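Long-range contacts in aspartate aminotransferase (PDB 4H51), which probably catalyses the pyridoxal-phosphate-dependent transfer of an amino group between L-aspartate and 2-oxoglutarate, working as a homodimer: residues 219-230 with 250-261; 31-39 with 381-392. All coordinates share one frame; numbering follows the deposited sequence.

Contact 1: 219-230 with 250-261; sequences MLAKHHQVFFDS and FARRGIEVLLAQ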
loop_
_atom_site.group_PDB
_atom_site.type_symbol
_atom_site.label_atom_id
_atom_site.label_comp_id
_atom_site.label_asym_id
_atom_site.label_seq_id
_atom_site.Cartn_x
_atom_site.Cartn_y
_atom_site.Cartn_z
ATOM N N MET B 219 -23.023 -14.733 17.250
ATOM C CA MET B 219 -22.896 -13.721 16.183
ATOM C C MET B 219 -24.114 -13.722 15.258
ATOM O O MET B 219 -24.541 -12.665 14.764
ATOM C CB MET B 219 -21.616 -13.932 15.328
ATOM C CG MET B 219 -20.321 -13.842 16.153
ATOM S SD MET B 219 -20.057 -12.133 16.642
ATOM C CE MET B 219 -18.786 -12.345 17.896
ATOM N N LEU B 220 -24.684 -14.907 15.022
ATOM C CA LEU B 220 -25.861 -15.013 14.188
ATOM C C LEU B 220 -27.069 -14.471 14.946
ATOM O O LEU B 220 -27.823 -13.703 14.395
ATOM C CB LEU B 220 -26.116 -16.464 13.745
ATOM C CG LEU B 220 -25.199 -17.010 12.669
ATOM C CD1 LEU B 220 -25.016 -18.535 12.793
ATOM C CD2 LEU B 220 -25.685 -16.611 11.256
ATOM N N ALA B 221 -27.217 -14.813 16.218
ATOM C CA ALA B 221 -28.372 -14.392 17.018
ATOM C C ALA B 221 -28.459 -12.883 17.155
ATOM O O ALA B 221 -29.550 -12.312 17.140
ATOM C CB ALA B 221 -28.325 -15.037 18.407
ATOM N N LYS B 222 -27.291 -12.262 17.272
ATOM C CA LYS B 222 -27.163 -10.828 17.493
ATOM C C LYS B 222 -27.033 -10.056 16.175
ATOM O O LYS B 222 -27.015 -8.827 16.191
ATOM C CB LYS B 222 -25.961 -10.537 18.404
ATOM C CG LYS B 222 -26.133 -11.008 19.855
ATOM C CD LYS B 222 -27.114 -10.138 20.626
ATOM C CE LYS B 222 -26.495 -8.773 20.877
ATOM N NZ LYS B 222 -27.517 -7.848 21.488
ATOM N N HIS B 223 -26.957 -10.776 15.045
ATOM C CA HIS B 223 -26.790 -10.164 13.722
ATOM C C HIS B 223 -25.580 -9.275 13.673
ATOM O O HIS B 223 -25.563 -8.224 13.007
ATOM C CB HIS B 223 -28.039 -9.397 13.335
ATOM C CG HIS B 223 -29.329 -10.134 13.670
ATOM N ND1 HIS B 223 -29.849 -11.084 12.871
ATOM C CD2 HIS B 223 -30.147 -10.067 14.789
ATOM C CE1 HIS B 223 -30.980 -11.564 13.412
ATOM N NE2 HIS B 223 -31.164 -10.961 14.605
ATOM N N HIS B 224 -24.527 -9.700 14.362
ATOM C CA HIS B 224 -23.253 -8.986 14.304
ATOM C C HIS B 224 -22.526 -9.216 13.016
ATOM O O HIS B 224 -22.630 -10.280 12.385
ATOM C CB HIS B 224 -22.352 -9.407 15.464
ATOM C CG HIS B 224 -22.861 -9.022 16.840
ATOM N ND1 HIS B 224 -23.396 -7.830 17.095
ATOM C CD2 HIS B 224 -22.755 -9.691 18.079
ATOM C CE1 HIS B 224 -23.674 -7.740 18.424
ATOM N NE2 HIS B 224 -23.262 -8.887 19.023
ATOM N N GLN B 225 -21.742 -8.224 12.614
ATOM C CA GLN B 225 -20.764 -8.426 11.535
ATOM C C GLN B 225 -19.500 -9.033 12.096
ATOM O O GLN B 225 -18.861 -8.470 13.033
ATOM C CB GLN B 225 -20.406 -7.110 10.859
ATOM C CG GLN B 225 -19.339 -7.228 9.763
ATOM C CD GLN B 225 -19.830 -7.950 8.527
ATOM O OE1 GLN B 225 -20.923 -7.648 7.998
ATOM N NE2 GLN B 225 -19.053 -8.949 8.061
ATOM N N VAL B 226 -19.094 -10.140 11.494
ATOM C CA VAL B 226 -17.776 -10.748 11.828
ATOM C C VAL B 226 -16.698 -10.290 10.845
ATOM O O VAL B 226 -16.843 -10.428 9.623
ATOM C CB VAL B 226 -17.863 -12.295 11.854
ATOM C CG1 VAL B 226 -16.503 -12.932 12.022
ATOM C CG2 VAL B 226 -18.815 -12.790 12.965
ATOM N N PHE B 227 -15.583 -9.826 11.387
ATOM C CA PHE B 227 -14.369 -9.482 10.627
ATOM C C PHE B 227 -13.196 -10.294 11.185
ATOM O O PHE B 227 -12.668 -9.994 12.235
ATOM C CB PHE B 227 -14.103 -7.976 10.740
ATOM C CG PHE B 227 -13.057 -7.420 9.815
ATOM C CD1 PHE B 227 -12.455 -8.168 8.853
ATOM C CD2 PHE B 227 -12.720 -6.068 9.915
ATOM C CE1 PHE B 227 -11.517 -7.635 7.980
ATOM C CE2 PHE B 227 -11.801 -5.507 9.057
ATOM C CZ PHE B 227 -11.188 -6.287 8.075
ATOM N N PHE B 228 -12.798 -11.335 10.473
ATOM C CA PHE B 228 -11.662 -12.167 10.853
ATOM C C PHE B 228 -10.361 -11.524 10.422
ATOM O O PHE B 228 -10.215 -11.058 9.289
ATOM C CB PHE B 228 -11.755 -13.577 10.243
ATOM C CG PHE B 228 -12.617 -14.538 11.013
ATOM C CD1 PHE B 228 -12.246 -14.946 12.296
ATOM C CD2 PHE B 228 -13.755 -15.109 10.442
ATOM C CE1 PHE B 228 -13.025 -15.868 12.986
ATOM C CE2 PHE B 228 -14.529 -16.000 11.123
ATOM C CZ PHE B 228 -14.172 -16.360 12.433
ATOM N N ASP B 229 -9.404 -11.498 11.336
ATOM C CA ASP B 229 -8.044 -11.108 11.038
ATOM C C ASP B 229 -7.290 -12.435 11.004
ATOM O O ASP B 229 -7.190 -13.125 12.042
ATOM C CB ASP B 229 -7.490 -10.193 12.135
ATOM C CG ASP B 229 -6.118 -9.624 11.810
ATOM O OD1 ASP B 229 -5.429 -10.230 10.946
ATOM O OD2 ASP B 229 -5.715 -8.594 12.423
ATOM N N SER B 230 -6.841 -12.838 9.819
ATOM C CA SER B 230 -6.185 -14.124 9.610
ATOM C C SER B 230 -4.734 -13.954 9.159
ATOM O O SER B 230 -4.422 -13.992 7.973
ATOM C CB SER B 230 -7.014 -14.944 8.595
ATOM O OG SER B 230 -6.418 -16.187 8.380
ATOM N N PHE B 250 -17.770 -20.617 10.340
ATOM C CA PHE B 250 -18.637 -19.450 10.210
ATOM C C PHE B 250 -19.283 -19.392 8.812
ATOM O O PHE B 250 -20.457 -19.049 8.681
ATOM C CB PHE B 250 -17.887 -18.146 10.563
ATOM C CG PHE B 250 -17.680 -17.905 12.057
ATOM C CD1 PHE B 250 -17.286 -18.916 12.923
ATOM C CD2 PHE B 250 -17.806 -16.639 12.584
ATOM C CE1 PHE B 250 -17.053 -18.681 14.251
ATOM C CE2 PHE B 250 -17.594 -16.392 13.938
ATOM C CZ PHE B 250 -17.229 -17.427 14.774
ATOM N N ALA B 251 -18.508 -19.689 7.770
ATOM C CA ALA B 251 -19.046 -19.710 6.401
ATOM C C ALA B 251 -20.150 -20.735 6.335
ATOM O O ALA B 251 -21.222 -20.444 5.846
ATOM C CB ALA B 251 -17.960 -20.078 5.383
ATOM N N ARG B 252 -19.857 -21.958 6.787
ATOM C CA ARG B 252 -20.803 -23.066 6.693
ATOM C C ARG B 252 -22.085 -22.720 7.414
ATOM O O ARG B 252 -23.165 -23.130 6.955
ATOM C CB ARG B 252 -20.255 -24.376 7.254
ATOM N N ARG B 253 -21.991 -21.926 8.504
ATOM C CA ARG B 253 -23.187 -21.568 9.254
ATOM C C ARG B 253 -23.870 -20.261 8.815
ATOM O O ARG B 253 -24.781 -19.803 9.495
ATOM C CB ARG B 253 -22.903 -21.572 10.759
ATOM C CG ARG B 253 -22.716 -23.021 11.221
ATOM C CD ARG B 253 -22.697 -23.177 12.696
ATOM N NE ARG B 253 -23.911 -22.622 13.303
ATOM C CZ ARG B 253 -23.974 -22.275 14.577
ATOM N NH1 ARG B 253 -22.895 -22.434 15.364
ATOM N NH2 ARG B 253 -25.072 -21.727 15.057
ATOM N N GLY B 254 -23.464 -19.718 7.672
ATOM C CA GLY B 254 -24.228 -18.646 7.006
ATOM C C GLY B 254 -23.853 -17.228 7.432
ATOM O O GLY B 254 -24.595 -16.286 7.173
ATOM N N ILE B 255 -22.710 -17.068 8.075
ATOM C CA ILE B 255 -22.225 -15.747 8.500
ATOM C C ILE B 255 -21.577 -15.089 7.284
ATOM O O ILE B 255 -20.811 -15.762 6.541
ATOM C CB ILE B 255 -21.228 -15.885 9.676
ATOM C CG1 ILE B 255 -22.002 -16.400 10.898
ATOM C CG2 ILE B 255 -20.486 -14.544 9.992
ATOM C CD1 ILE B 255 -21.196 -16.717 12.137
ATOM N N GLU B 256 -21.879 -13.801 7.044
ATOM C CA GLU B 256 -21.199 -13.028 6.009
ATOM C C GLU B 256 -19.808 -12.594 6.458
ATOM O O GLU B 256 -19.592 -11.425 6.820
ATOM C CB GLU B 256 -22.055 -11.841 5.592
ATOM C CG GLU B 256 -23.225 -12.318 4.743
ATOM C CD GLU B 256 -24.172 -11.207 4.372
ATOM O OE1 GLU B 256 -24.291 -10.228 5.148
ATOM O OE2 GLU B 256 -24.819 -11.317 3.322
ATOM N N VAL B 257 -18.892 -13.538 6.430
ATOM C CA VAL B 257 -17.544 -13.311 6.915
ATOM C C VAL B 257 -16.799 -12.300 6.044
ATOM O O VAL B 257 -16.687 -12.473 4.838
ATOM C CB VAL B 257 -16.782 -14.633 6.899
ATOM C CG1 VAL B 257 -15.318 -14.398 7.224
ATOM C CG2 VAL B 257 -17.459 -15.625 7.844
ATOM N N LEU B 258 -16.287 -11.244 6.678
ATOM C CA LEU B 258 -15.285 -10.398 6.120
ATOM C C LEU B 258 -13.954 -10.904 6.714
ATOM O O LEU B 258 -13.866 -11.160 7.934
ATOM C CB LEU B 258 -15.506 -8.951 6.516
ATOM C CG LEU B 258 -14.669 -7.847 5.837
ATOM C CD1 LEU B 258 -14.957 -7.811 4.355
ATOM C CD2 LEU B 258 -14.911 -6.450 6.462
ATOM N N LEU B 259 -12.957 -11.066 5.860
ATOM C CA LEU B 259 -11.664 -11.663 6.271
ATOM C C LEU B 259 -10.452 -10.941 5.650
ATOM O O LEU B 259 -10.400 -10.697 4.441
ATOM C CB LEU B 259 -11.637 -13.190 6.004
ATOM C CG LEU B 259 -10.491 -14.021 6.636
ATOM C CD1 LEU B 259 -10.958 -15.401 7.110
ATOM C CD2 LEU B 259 -9.385 -14.111 5.606
ATOM N N ALA B 260 -9.486 -10.615 6.536
ATOM C CA ALA B 260 -8.195 -9.991 6.238
ATOM C C ALA B 260 -7.111 -11.042 6.320
ATOM O O ALA B 260 -6.867 -11.618 7.393
ATOM C CB ALA B 260 -7.885 -8.886 7.253
ATOM N N GLN B 261 -6.457 -11.315 5.209
ATOM C CA GLN B 261 -5.473 -12.390 5.120
ATOM C C GLN B 261 -4.082 -11.844 4.852
ATOM O O GLN B 261 -3.913 -10.944 4.024
ATOM C CB GLN B 261 -5.911 -13.300 3.981
ATOM C CG GLN B 261 -5.003 -14.423 3.612
ATOM C CD GLN B 261 -5.549 -15.198 2.434
ATOM O OE1 GLN B 261 -5.759 -14.618 1.356
ATOM N NE2 GLN B 261 -5.715 -16.530 2.605
HETATM O O HOH W 1 -20.852 -11.126 9.464
HETATM O O HOH W 2 -4.235 -10.471 8.348
HETATM O O HOH W 3 -5.158 -16.973 5.847
#
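Neighbouring strands 225-230 and 258-261 run parallel, with F227 beside L258 and S230 beside Q261; the strand axes approach to 4.5 Å and diverge by only 13°. Backbone bonds alternate across the pair: L258 N gives to V226 O, F228 N to L258 O (2.8 Å), A260 N to F228 O (2.9 Å) and S230 N to A260 O. The side chain of Q225 adds a further strut at the start, where NE2 donates to E256 O at 2.8 Å in a bent bond, the oxygen lying tilted out of the Q225 amide plane. The same NE2 also donates to V226 O, which is thus gripped by two N-H groups, while Q225 OE1 bonds to W21 of the second subunit.

On the face shared by F227, L258 and A260, methyl CD2 of L258 sits over the centre of the F227 ring, 3.8 Å from its centroid, in a CH-pi contact; with CG turned away from the backbone N (chi1 -169°), that ring leans over the neighbouring strand. Helix 245-252 lies within the beta-alpha-beta connection joining these strands, in the large domain of the fold-type I pyridoxal-phosphate enzymes. F250, from its last turn, offers its ring face to the edge of F228 in a T-shaped pair, centroids 4.9 Å apart and planes at 64°. V257 CG1 approaches the edge of F228 (CD2, 3.6 Å), and V226 CG2 meets the edge of F250. Further out, L220 CG on helix 209-221 touches I255 CG1 at 3.7 Å, just beyond the Schellman motif in which G254 closes helix 245-252. Toward the other end, water 2 gives hydrogens to both D229 OD1 and A260 O; D229 OD2 bonds to H150, and D229 probably corresponds to the aspartate that pairs with the cofactor's pyridine nitrogen in related aminotransferases.

Contact 2: 31-39 with 381-392; sequences VIFDLAKRA and QNHNIFITVSGR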
loop_
_atom_site.group_PDB
_atom_site.type_symbol
_atom_site.label_atom_id
_atom_site.label_comp_id
_atom_site.label_asym_id
_atom_site.label_seq_id
_atom_site.Cartn_x
_atom_site.Cartn_y
_atom_site.Cartn_z
ATOM N N VAL B 31 5.417 1.468 19.397
ATOM C CA VAL B 31 6.052 0.758 20.534
ATOM C C VAL B 31 6.787 -0.557 20.161
ATOM O O VAL B 31 7.885 -0.821 20.632
ATOM C CB VAL B 31 5.021 0.454 21.642
ATOM C CG1 VAL B 31 5.683 -0.393 22.740
ATOM C CG2 VAL B 31 4.450 1.754 22.227
ATOM N N ILE B 32 6.148 -1.383 19.328
ATOM C CA ILE B 32 6.725 -2.643 18.877
ATOM C C ILE B 32 7.886 -2.426 17.890
ATOM O O ILE B 32 8.951 -3.016 18.075
ATOM C CB ILE B 32 5.636 -3.553 18.227
ATOM C CG1 ILE B 32 4.620 -4.007 19.297
ATOM C CG2 ILE B 32 6.240 -4.764 17.521
ATOM C CD1 ILE B 32 5.262 -4.441 20.605
ATOM N N PHE B 33 7.696 -1.604 16.842
ATOM C CA PHE B 33 8.827 -1.307 15.913
ATOM C C PHE B 33 9.986 -0.575 16.635
ATOM O O PHE B 33 11.184 -0.814 16.305
ATOM C CB PHE B 33 8.381 -0.554 14.636
ATOM C CG PHE B 33 7.906 -1.462 13.525
ATOM C CD1 PHE B 33 6.778 -2.290 13.697
ATOM C CD2 PHE B 33 8.576 -1.508 12.295
ATOM C CE1 PHE B 33 6.337 -3.126 12.671
ATOM C CE2 PHE B 33 8.127 -2.341 11.266
ATOM C CZ PHE B 33 7.011 -3.157 11.465
ATOM N N ASP B 34 9.652 0.270 17.624
ATOM C CA ASP B 34 10.692 0.953 18.397
ATOM C C ASP B 34 11.508 -0.017 19.252
ATOM O O ASP B 34 12.742 0.037 19.199
ATOM C CB ASP B 34 10.113 2.084 19.264
ATOM C CG ASP B 34 10.923 3.387 19.162
ATOM O OD1 ASP B 34 11.407 3.677 18.041
ATOM O OD2 ASP B 34 11.063 4.114 20.187
ATOM N N LEU B 35 10.853 -0.914 20.018
ATOM C CA LEU B 35 11.582 -1.903 20.897
ATOM C C LEU B 35 12.379 -2.893 20.059
ATOM O O LEU B 35 13.486 -3.240 20.420
ATOM C CB LEU B 35 10.622 -2.610 21.892
ATOM C CG LEU B 35 11.121 -3.632 22.949
ATOM C CD1 LEU B 35 11.908 -3.034 24.086
ATOM C CD2 LEU B 35 9.923 -4.420 23.511
ATOM N N ALA B 36 11.855 -3.250 18.883
ATOM C CA ALA B 36 12.559 -4.066 17.892
ATOM C C ALA B 36 13.876 -3.378 17.444
ATOM O O ALA B 36 14.917 -4.039 17.320
ATOM C CB ALA B 36 11.661 -4.355 16.682
ATOM N N LYS B 37 13.820 -2.057 17.235
ATOM C CA LYS B 37 15.011 -1.273 16.843
ATOM C C LYS B 37 16.040 -1.287 17.981
ATOM O O LYS B 37 17.251 -1.521 17.740
ATOM C CB LYS B 37 14.618 0.166 16.443
ATOM N N ARG B 38 15.595 -1.071 19.217
ATOM C CA ARG B 38 16.542 -1.156 20.357
ATOM C C ARG B 38 17.176 -2.553 20.452
ATOM O O ARG B 38 18.403 -2.704 20.511
ATOM C CB ARG B 38 15.849 -0.855 21.674
ATOM C CG ARG B 38 16.709 -1.174 22.897
ATOM C CD ARG B 38 15.900 -0.950 24.155
ATOM N NE ARG B 38 16.597 -1.381 25.371
ATOM C CZ ARG B 38 16.053 -1.350 26.588
ATOM N NH1 ARG B 38 14.798 -0.932 26.751
ATOM N NH2 ARG B 38 16.730 -1.760 27.653
ATOM N N ALA B 39 16.317 -3.576 20.465
ATOM C CA ALA B 39 16.768 -4.967 20.530
ATOM C C ALA B 39 17.876 -5.276 19.493
ATOM O O ALA B 39 18.867 -5.926 19.821
ATOM C CB ALA B 39 15.571 -5.904 20.354
ATOM N N GLN B 381 14.191 -6.912 29.752
ATOM C CA GLN B 381 14.624 -6.096 28.632
ATOM C C GLN B 381 16.030 -5.538 28.876
ATOM O O GLN B 381 16.864 -5.501 27.965
ATOM C CB GLN B 381 13.655 -4.939 28.396
ATOM C CG GLN B 381 12.324 -5.354 27.819
ATOM C CD GLN B 381 11.280 -4.232 27.863
ATOM O OE1 GLN B 381 11.514 -3.177 28.485
ATOM N NE2 GLN B 381 10.119 -4.459 27.219
ATOM N N ASN B 382 16.274 -5.137 30.106
ATOM C CA ASN B 382 17.540 -4.522 30.479
ATOM C C ASN B 382 18.657 -5.544 30.532
ATOM O O ASN B 382 19.831 -5.172 30.438
ATOM C CB ASN B 382 17.403 -3.805 31.821
ATOM C CG ASN B 382 16.421 -2.659 31.776
ATOM O OD1 ASN B 382 16.126 -2.078 30.711
ATOM N ND2 ASN B 382 15.893 -2.325 32.937
ATOM N N HIS B 383 18.280 -6.825 30.673
ATOM C CA HIS B 383 19.203 -7.982 30.577
ATOM C C HIS B 383 19.180 -8.595 29.225
ATOM O O HIS B 383 19.504 -9.756 29.052
ATOM C CB HIS B 383 18.873 -9.006 31.638
ATOM C CG HIS B 383 19.066 -8.469 33.010
ATOM N ND1 HIS B 383 18.535 -7.287 33.390
ATOM C CD2 HIS B 383 19.811 -8.943 34.094
ATOM C CE1 HIS B 383 18.897 -7.031 34.662
ATOM N NE2 HIS B 383 19.676 -8.048 35.092
ATOM N N ASN B 384 18.829 -7.794 28.232
ATOM C CA ASN B 384 18.935 -8.231 26.865
ATOM C C ASN B 384 18.036 -9.472 26.592
ATOM O O ASN B 384 18.281 -10.194 25.670
ATOM C CB ASN B 384 20.425 -8.484 26.522
ATOM C CG ASN B 384 21.145 -7.255 25.951
ATOM O OD1 ASN B 384 20.587 -6.141 25.831
ATOM N ND2 ASN B 384 22.406 -7.472 25.553
ATOM N N ILE B 385 16.970 -9.671 27.371
ATOM C CA ILE B 385 15.877 -10.593 26.978
ATOM C C ILE B 385 14.695 -9.687 26.591
ATOM O O ILE B 385 13.954 -9.259 27.437
ATOM C CB ILE B 385 15.486 -11.584 28.111
ATOM C CG1 ILE B 385 16.669 -12.498 28.533
ATOM C CG2 ILE B 385 14.314 -12.468 27.681
ATOM C CD1 ILE B 385 17.456 -13.126 27.394
ATOM N N PHE B 386 14.603 -9.350 25.320
ATOM C CA PHE B 386 13.690 -8.320 24.834
ATOM C C PHE B 386 12.328 -8.928 24.494
ATOM O O PHE B 386 12.041 -9.284 23.345
ATOM C CB PHE B 386 14.251 -7.595 23.612
ATOM C CG PHE B 386 15.523 -6.826 23.880
ATOM C CD1 PHE B 386 15.473 -5.487 24.273
ATOM C CD2 PHE B 386 16.755 -7.430 23.723
ATOM C CE1 PHE B 386 16.632 -4.774 24.502
ATOM C CE2 PHE B 386 17.915 -6.722 23.935
ATOM C CZ PHE B 386 17.854 -5.383 24.339
ATOM N N ILE B 387 11.538 -9.064 25.535
ATOM C CA ILE B 387 10.088 -9.267 25.413
ATOM C C ILE B 387 9.372 -7.912 25.547
ATOM O O ILE B 387 9.982 -6.927 26.010
ATOM C CB ILE B 387 9.591 -10.265 26.480
ATOM C CG1 ILE B 387 9.766 -9.716 27.881
ATOM C CG2 ILE B 387 10.356 -11.579 26.372
ATOM C CD1 ILE B 387 9.273 -10.637 28.946
ATOM N N THR B 388 8.083 -7.838 25.201
ATOM C CA THR B 388 7.356 -6.603 25.457
ATOM C C THR B 388 7.033 -6.383 26.940
ATOM O O THR B 388 7.043 -7.305 27.784
ATOM C CB THR B 388 6.056 -6.506 24.648
ATOM O OG1 THR B 388 5.038 -7.344 25.275
ATOM C CG2 THR B 388 6.303 -6.935 23.184
ATOM N N VAL B 389 6.699 -5.125 27.249
ATOM C CA VAL B 389 6.313 -4.745 28.586
ATOM C C VAL B 389 5.026 -5.448 29.072
ATOM O O VAL B 389 4.791 -5.569 30.256
ATOM C CB VAL B 389 6.200 -3.202 28.727
ATOM C CG1 VAL B 389 7.537 -2.557 28.430
ATOM C CG2 VAL B 389 5.143 -2.624 27.814
ATOM N N SER B 390 4.211 -5.919 28.143
ATOM C CA SER B 390 3.014 -6.735 28.473
ATOM C C SER B 390 3.273 -8.245 28.629
ATOM O O SER B 390 2.357 -9.036 28.895
ATOM C CB SER B 390 1.945 -6.507 27.409
ATOM O OG SER B 390 2.423 -6.844 26.100
ATOM N N GLY B 391 4.524 -8.634 28.454
ATOM C CA GLY B 391 4.953 -10.011 28.615
ATOM C C GLY B 391 4.877 -10.858 27.356
ATOM O O GLY B 391 4.946 -12.071 27.435
ATOM N N ARG B 392 4.753 -10.231 26.194
ATOM C CA ARG B 392 4.745 -10.961 24.930
ATOM C C ARG B 392 6.128 -11.307 24.439
ATOM O O ARG B 392 6.990 -10.424 24.335
ATOM C CB ARG B 392 4.048 -10.147 23.810
ATOM C CG ARG B 392 3.684 -11.046 22.644
ATOM C CD ARG B 392 3.121 -10.321 21.421
ATOM N NE ARG B 392 4.163 -9.625 20.661
ATOM C CZ ARG B 392 3.944 -8.824 19.607
ATOM N NH1 ARG B 392 2.709 -8.607 19.185
ATOM N NH2 ARG B 392 4.978 -8.242 18.972
HETATM O O HOH W 4 13.552 -1.439 29.421
#
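Residues 31-39 of helix 31-41 pass alongside the chain of 381-392 as it leaves helix 374-382, forms the short strand 385-386 and enters the type I turn from T388 to G391; CA atoms are 6.3 Å apart at A39 and F386 and 7.7 Å apart at I32 and T388. The contact brings early and late parts of the chain together, as in the small domain of related aminotransferases. F386 is enclosed on several sides. A39 CA stands over one face, 3.8 Å from the F386 ring centroid, in a CH-pi contact, and Q381 O lies above the opposite face toward the rim. The extended chain of R38 passes the ring edge, where NE comes within 3.5 Å of F386 CE1, its guanidinium turned 82° from the ring plane.

L35 swings CG away from its own N (chi1 -177°), which carries both methyls to one face of the Q381 amide, CD2 also coming 3.5 Å from I387 O. Q381 NE2 donates to I387 O at 2.8 Å, nearly straight and in both the amide and the carbonyl plane, which fixes the amide's rotation. I32 CD1 meets T388 CG2 at 3.7 Å. I32 also borders R392 NH2, which bonds to V50 O, while NH1 bonds to N201; R392 probably corresponds to the arginine binding the substrate alpha-carboxylate in relatives. R38 NH2 donates within its guanidinium plane to N382 OD1 at 3.1 Å, and water 4 links R38 NH1 with Q381 OE1 and this same N382 oxygen.

Overall arrangement
After the short helix 17-22, the chain forms helix 31-41, one half of contact 2, and its partner arrives only near the other end, at 381-392. Contact 2 therefore closes a loop of 341 residues that takes in the whole mixed sheet. Contact 1 falls within that loop and closes a much shorter one, 19 residues between 219-230 and 250-261, so the two closures nest and do not cross. Contacts 1 and 2 lie on opposite sides of the chain's centre; the centres of contact 1 and contact 2 are about 34 Å apart, and they do not touch. One joins adjacent strands of the central sheet; the other ties an early helix to the short strand and turn that precede the C-terminal helix 400-416.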